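Cell division control protein 73 (Saccharomyces cerevisiae, PDB 3V46) acts in RNA polymerase II transcription as a subunit of the PAF1 complex, whose association with chromatin is promoted by the C-terminal Ras-like domain described here. Local coordinates at residues P15-P20 and V88-T93; N52-I57 and R69-D74. All blocks are in the same frame, centred on the assembly; numbering follows the deposited sequence.

Contact 1: residues P15-P20 and V88-T93; sequences PIILIP and VVAIFT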
loop_
_atom_site.group_PDB
_atom_site.type_symbol
_atom_site.label_atom_id
_atom_site.label_comp_id
_atom_site.label_asym_id
_atom_site.label_seq_id
_atom_site.Cartn_x
_atom_site.Cartn_y
_atom_site.Cartn_z
ATOM N N PRO A 15 -9.956 5.481 5.734
ATOM C CA PRO A 15 -8.677 5.789 5.089
ATOM C C PRO A 15 -8.476 5.003 3.791
ATOM O O PRO A 15 -9.058 3.931 3.573
ATOM C CB PRO A 15 -7.647 5.377 6.144
ATOM C CG PRO A 15 -8.342 4.363 6.979
ATOM C CD PRO A 15 -9.783 4.752 6.998
ATOM N N ILE A 16 -7.611 5.540 2.941
ATOM C CA ILE A 16 -7.395 5.001 1.615
ATOM C C ILE A 16 -5.946 4.572 1.427
ATOM O O ILE A 16 -5.020 5.269 1.849
ATOM C CB ILE A 16 -7.747 6.054 0.553
ATOM C CG1 ILE A 16 -9.215 6.477 0.709
ATOM C CG2 ILE A 16 -7.482 5.523 -0.836
ATOM C CD1 ILE A 16 -9.614 7.703 -0.099
ATOM N N ILE A 17 -5.763 3.416 0.796
ATOM C CA ILE A 17 -4.455 2.930 0.391
ATOM C C ILE A 17 -4.439 2.875 -1.125
ATOM O O ILE A 17 -5.332 2.298 -1.741
ATOM C CB ILE A 17 -4.163 1.529 0.958
ATOM C CG1 ILE A 17 -4.165 1.552 2.492
ATOM C CG2 ILE A 17 -2.804 1.033 0.461
ATOM C CD1 ILE A 17 -3.973 0.178 3.177
ATOM N N LEU A 18 -3.440 3.493 -1.738
ATOM C CA LEU A 18 -3.318 3.458 -3.194
ATOM C C LEU A 18 -2.344 2.369 -3.597
ATOM O O LEU A 18 -1.211 2.352 -3.137
ATOM C CB LEU A 18 -2.807 4.786 -3.727
ATOM C CG LEU A 18 -3.606 6.024 -3.377
ATOM C CD1 LEU A 18 -2.985 7.242 -4.049
ATOM C CD2 LEU A 18 -5.030 5.838 -3.818
ATOM N N ILE A 19 -2.790 1.486 -4.483
ATOM C CA ILE A 19 -1.962 0.403 -4.989
ATOM C C ILE A 19 -2.198 0.251 -6.491
ATOM O O ILE A 19 -2.793 -0.730 -6.951
ATOM C CB ILE A 19 -2.211 -0.914 -4.214
ATOM C CG1 ILE A 19 -1.197 -1.985 -4.636
ATOM C CG2 ILE A 19 -3.660 -1.395 -4.387
ATOM C CD1 ILE A 19 -1.155 -3.182 -3.725
ATOM N N PRO A 20 -1.753 1.236 -7.265
ATOM C CA PRO A 20 -1.771 0.992 -8.708
ATOM C C PRO A 20 -0.734 -0.074 -9.041
ATOM O O PRO A 20 0.150 -0.346 -8.226
ATOM C CB PRO A 20 -1.338 2.324 -9.286
ATOM C CG PRO A 20 -0.376 2.845 -8.269
ATOM C CD PRO A 20 -1.020 2.464 -6.930
ATOM N N VAL A 88 -5.699 9.605 2.136
ATOM C CA VAL A 88 -4.714 8.629 1.678
ATOM C C VAL A 88 -3.642 8.475 2.753
ATOM O O VAL A 88 -2.961 9.441 3.103
ATOM C CB VAL A 88 -4.096 9.053 0.329
ATOM C CG1 VAL A 88 -2.947 8.133 -0.067
ATOM C CG2 VAL A 88 -5.154 9.054 -0.761
ATOM N N VAL A 89 -3.519 7.262 3.286
ATOM C CA VAL A 89 -2.617 6.991 4.411
ATOM C C VAL A 89 -1.417 6.138 4.012
ATOM O O VAL A 89 -0.423 6.087 4.733
ATOM C CB VAL A 89 -3.351 6.314 5.595
ATOM C CG1 VAL A 89 -4.432 7.230 6.147
ATOM C CG2 VAL A 89 -3.942 4.978 5.189
ATOM N N ALA A 90 -1.495 5.466 2.865
ATOM C CA ALA A 90 -0.371 4.676 2.372
ATOM C C ALA A 90 -0.448 4.568 0.871
ATOM O O ALA A 90 -1.539 4.501 0.292
ATOM C CB ALA A 90 -0.365 3.291 3.007
ATOM N N ILE A 91 0.731 4.535 0.256
ATOM C CA ILE A 91 0.876 4.416 -1.182
ATOM C C ILE A 91 1.906 3.335 -1.468
ATOM O O ILE A 91 3.059 3.426 -1.025
ATOM C CB ILE A 91 1.321 5.754 -1.806
ATOM C CG1 ILE A 91 0.260 6.844 -1.529
ATOM C CG2 ILE A 91 1.551 5.605 -3.311
ATOM C CD1 ILE A 91 0.661 8.219 -1.952
ATOM N N PHE A 92 1.479 2.293 -2.183
ATOM C CA PHE A 92 2.396 1.297 -2.696
ATOM C C PHE A 92 2.900 1.788 -4.035
ATOM O O PHE A 92 2.107 2.199 -4.886
ATOM C CB PHE A 92 1.702 -0.055 -2.876
ATOM C CG PHE A 92 1.388 -0.772 -1.593
ATOM C CD1 PHE A 92 0.921 -0.094 -0.486
ATOM C CD2 PHE A 92 1.543 -2.130 -1.500
ATOM C CE1 PHE A 92 0.624 -0.773 0.692
ATOM C CE2 PHE A 92 1.239 -2.806 -0.329
ATOM C CZ PHE A 92 0.771 -2.133 0.754
ATOM N N THR A 93 4.213 1.719 -4.243
ATOM C CA THR A 93 4.809 2.260 -5.457
ATOM C C THR A 93 5.275 1.182 -6.423
ATOM O O THR A 93 5.745 0.115 -6.024
ATOM C CB THR A 93 6.018 3.154 -5.134
ATOM O OG1 THR A 93 7.001 2.384 -4.434
ATOM C CG2 THR A 93 5.608 4.325 -4.283
#
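Ile16-Leu18 and Val88-Phe92 run parallel, their short axes inclined by 16°, and three backbone hydrogen bonds join them: Val89 N to Ile16 O, Leu18 N to Ala90 O and Phe92 N to Leu18 O. The pairing slips once. Ile16 faces Val88, but Ile17 already faces Ala90, and the extra residue, Val89, makes a beta bulge. Val89 lays its CG2 on the backbone, 3.5 Å from Ile16 O, while its CG1 meets Pro15 CB at 3.7 Å. Both Val89 and Ala90 also pack on helix 149-166, through Leu164 and Leu160.

These are the two middle strands of the domain's sheet, first and fourth in chain order, side by side as in Ras-like proteins; here, however, the fold does not bind GTP.

On the face with Ile16, Val88 and Ile91, Leu18 does the joining. Its CG, turned beside its own backbone N (chi1 -57°), comes within 4.0 Å of Val88 CG1, the two side chains crossing at about a right angle. Leu18 CD1 reaches Ile91 CG1 at 4.1 Å, and that pair lies side by side, pointing the same way. Phe92 crosses Ile17 and Ile19 obliquely: Ile17 CG2 sits 3.9 Å from Phe92 CE1. Further along, on the same side of the ring, Ile19 CD1, in one of two modelled conformers, is 3.7 Å from Phe92 CD2. Beyond the pair, Phe92 meets the ring of Phe120 with the planes about 15° apart.

Contact 2: residues N52-I57 and R69-D74; sequences NGLVNI and RFIIVD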
loop_
_atom_site.group_PDB
_atom_site.type_symbol
_atom_site.label_atom_id
_atom_site.label_comp_id
_atom_site.label_asym_id
_atom_site.label_seq_id
_atom_site.Cartn_x
_atom_site.Cartn_y
_atom_site.Cartn_z
ATOM N N ASN A 52 -13.483 -3.422 -10.711
ATOM C CA ASN A 52 -13.564 -2.009 -10.342
ATOM C C ASN A 52 -12.282 -1.465 -9.687
ATOM O O ASN A 52 -12.192 -0.284 -9.355
ATOM C CB ASN A 52 -14.756 -1.769 -9.413
ATOM C CG ASN A 52 -14.717 -2.635 -8.158
ATOM O OD1 ASN A 52 -13.826 -3.471 -7.978
ATOM N ND2 ASN A 52 -15.693 -2.426 -7.275
ATOM N N GLY A 53 -11.300 -2.328 -9.499
ATOM C CA GLY A 53 -10.027 -1.910 -8.930
ATOM C C GLY A 53 -10.088 -1.535 -7.463
ATOM O O GLY A 53 -9.208 -0.846 -6.958
ATOM N N LEU A 54 -11.121 -1.989 -6.770
ATOM C CA LEU A 54 -11.333 -1.605 -5.388
ATOM C C LEU A 54 -11.525 -2.829 -4.515
ATOM O O LEU A 54 -12.335 -3.711 -4.832
ATOM C CB LEU A 54 -12.573 -0.705 -5.286
ATOM C CG LEU A 54 -13.099 -0.343 -3.889
ATOM C CD1 LEU A 54 -13.699 -1.535 -3.159
ATOM C CD2 LEU A 54 -12.028 0.287 -3.063
ATOM N N VAL A 55 -10.786 -2.881 -3.412
ATOM C CA VAL A 55 -11.060 -3.850 -2.371
ATOM C C VAL A 55 -11.149 -3.186 -1.008
ATOM O O VAL A 55 -10.613 -2.110 -0.775
ATOM C CB VAL A 55 -10.038 -4.989 -2.324
ATOM C CG1 VAL A 55 -9.972 -5.693 -3.666
ATOM C CG2 VAL A 55 -8.692 -4.477 -1.923
ATOM N N ASN A 56 -11.876 -3.829 -0.114
ATOM C CA ASN A 56 -12.018 -3.342 1.235
ATOM C C ASN A 56 -11.395 -4.327 2.201
ATOM O O ASN A 56 -11.513 -5.538 2.020
ATOM C CB ASN A 56 -13.499 -3.172 1.566
ATOM C CG ASN A 56 -14.189 -2.213 0.632
ATOM O OD1 ASN A 56 -14.130 -0.998 0.817
ATOM N ND2 ASN A 56 -14.836 -2.752 -0.393
ATOM N N ILE A 57 -10.730 -3.800 3.223
ATOM C CA ILE A 57 -10.166 -4.613 4.288
ATOM C C ILE A 57 -10.441 -3.930 5.614
ATOM O O ILE A 57 -10.158 -2.741 5.774
ATOM C CB ILE A 57 -8.633 -4.796 4.118
ATOM C CG1 ILE A 57 -8.317 -5.650 2.888
ATOM C CG2 ILE A 57 -8.029 -5.452 5.352
ATOM C CD1 ILE A 57 -6.817 -5.906 2.689
ATOM N N ARG A 69 -11.614 0.526 8.584
ATOM C CA ARG A 69 -11.944 -0.034 7.288
ATOM C C ARG A 69 -11.188 0.741 6.238
ATOM O O ARG A 69 -11.349 1.955 6.107
ATOM C CB ARG A 69 -13.442 0.059 7.013
ATOM C CG ARG A 69 -14.310 -0.774 7.949
ATOM C CD ARG A 69 -15.780 -0.700 7.553
ATOM N NE ARG A 69 -16.617 -1.451 8.480
ATOM C CZ ARG A 69 -17.947 -1.448 8.462
ATOM N NH1 ARG A 69 -18.597 -0.726 7.561
ATOM N NH2 ARG A 69 -18.628 -2.164 9.350
ATOM N N PHE A 70 -10.330 0.033 5.518
ATOM C CA PHE A 70 -9.560 0.611 4.428
ATOM C C PHE A 70 -10.227 0.442 3.084
ATOM O O PHE A 70 -10.775 -0.611 2.770
ATOM C CB PHE A 70 -8.170 -0.030 4.357
ATOM C CG PHE A 70 -7.333 0.214 5.568
ATOM C CD1 PHE A 70 -6.548 1.353 5.666
ATOM C CD2 PHE A 70 -7.326 -0.695 6.618
ATOM C CE1 PHE A 70 -5.772 1.588 6.791
ATOM C CE2 PHE A 70 -6.553 -0.466 7.737
ATOM C CZ PHE A 70 -5.778 0.675 7.825
ATOM N N ILE A 71 -10.153 1.500 2.291
ATOM C CA ILE A 71 -10.488 1.444 0.883
ATOM C C ILE A 71 -9.166 1.339 0.138
ATOM O O ILE A 71 -8.313 2.207 0.267
ATOM C CB ILE A 71 -11.222 2.719 0.466
ATOM C CG1 ILE A 71 -12.534 2.843 1.255
ATOM C CG2 ILE A 71 -11.489 2.721 -1.026
ATOM C CD1 ILE A 71 -13.155 4.205 1.162
ATOM N N ILE A 72 -8.994 0.273 -0.629
ATOM C CA ILE A 72 -7.731 -0.000 -1.314
ATOM C C ILE A 72 -8.015 0.012 -2.805
ATOM O O ILE A 72 -8.805 -0.780 -3.301
ATOM C CB ILE A 72 -7.158 -1.356 -0.887
ATOM C CG1 ILE A 72 -7.039 -1.404 0.642
ATOM C CG2 ILE A 72 -5.805 -1.603 -1.569
ATOM C CD1 ILE A 72 -6.527 -2.709 1.198
ATOM N N VAL A 73 -7.413 0.956 -3.513
ATOM C CA VAL A 73 -7.771 1.186 -4.901
ATOM C C VAL A 73 -6.555 1.230 -5.790
ATOM O O VAL A 73 -5.497 1.699 -5.372
ATOM C CB VAL A 73 -8.579 2.486 -5.082
ATOM C CG1 VAL A 73 -9.983 2.302 -4.570
ATOM C CG2 VAL A 73 -7.904 3.671 -4.393
ATOM N N ASP A 74 -6.728 0.791 -7.038
ATOM C CA ASP A 74 -5.634 0.776 -8.015
ATOM C C ASP A 74 -5.690 1.947 -8.983
ATOM O O ASP A 74 -4.971 1.970 -9.976
ATOM C CB ASP A 74 -5.575 -0.556 -8.780
ATOM C CG ASP A 74 -6.711 -0.741 -9.789
ATOM O OD1 ASP A 74 -7.558 0.152 -9.948
ATOM O OD2 ASP A 74 -6.744 -1.804 -10.449
HETATM O O HOH W 1 -13.639 -0.742 3.539
#
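Val55 and Ile72 form a hydrogen-bonded antiparallel pair, each N donating to the other's O, and Ile57 with Phe70 repeats the pattern. Ile72 is the side chain to follow. Ile72 CB lies 3.5 Å from Val55 O and close to Val55 CG2. With CG1 beside the backbone N (chi1 -54°), the chain passes Val55 O, 3.9 Å from CG1, and runs on extended until Ile72 CD1 meets Ile57 CD1 at 3.5 Å; the CG2 branch stays near Val55 CG2. On the reverse face Leu54 CD2 is wedged obliquely between Ile71 CG2 and Val73 CG1, 3.2 Å from each, tighter than usual van der Waals contact. Nearby, a water donates to Asn56 OD1 and to Phe70 O, so the latter accepts from this water as well as from Ile57 N.

Where the pairing runs out, Asp74 N donates to Gly53 O, and the carboxylate folds back until Asp74 OD1 is 3.4 Å from Gly53 CA. A side chain on Gly53 would collide with that oxygen, and its positive phi (70°) suits glycine too. Cutting Asp74 back to an alanine would probably leave Gly53 CA uncovered and deprive a neighbouring residue of its hydrogen bond to OD1. The whole is a beta hairpin, strands 54-59 and 68-73, which supplies the antiparallel edge strand of an otherwise parallel Ras-like sheet.

In the fold
Both contacts belong to one sheet and meet where strand 16-18 lies against strand 68-73: Ile17 N is 2.9 Å from Ile71 O, and Ile19 N the same distance from Val73 O, both probable hydrogen bonds. Contact 1 is the deep one, parallel and almost wholly apolar beyond its backbone bonds, joining segments far apart in sequence. Contact 2 joins strands close in sequence, antiparallel, and lies nearer the surface at the sheet's edge, so that a water, an asparagine and an aspartate enter its chemistry. Helix 149-166 spans the two, with Leu160 touching Ile17 and Ala90 in contact 1 and Phe70 in contact 2.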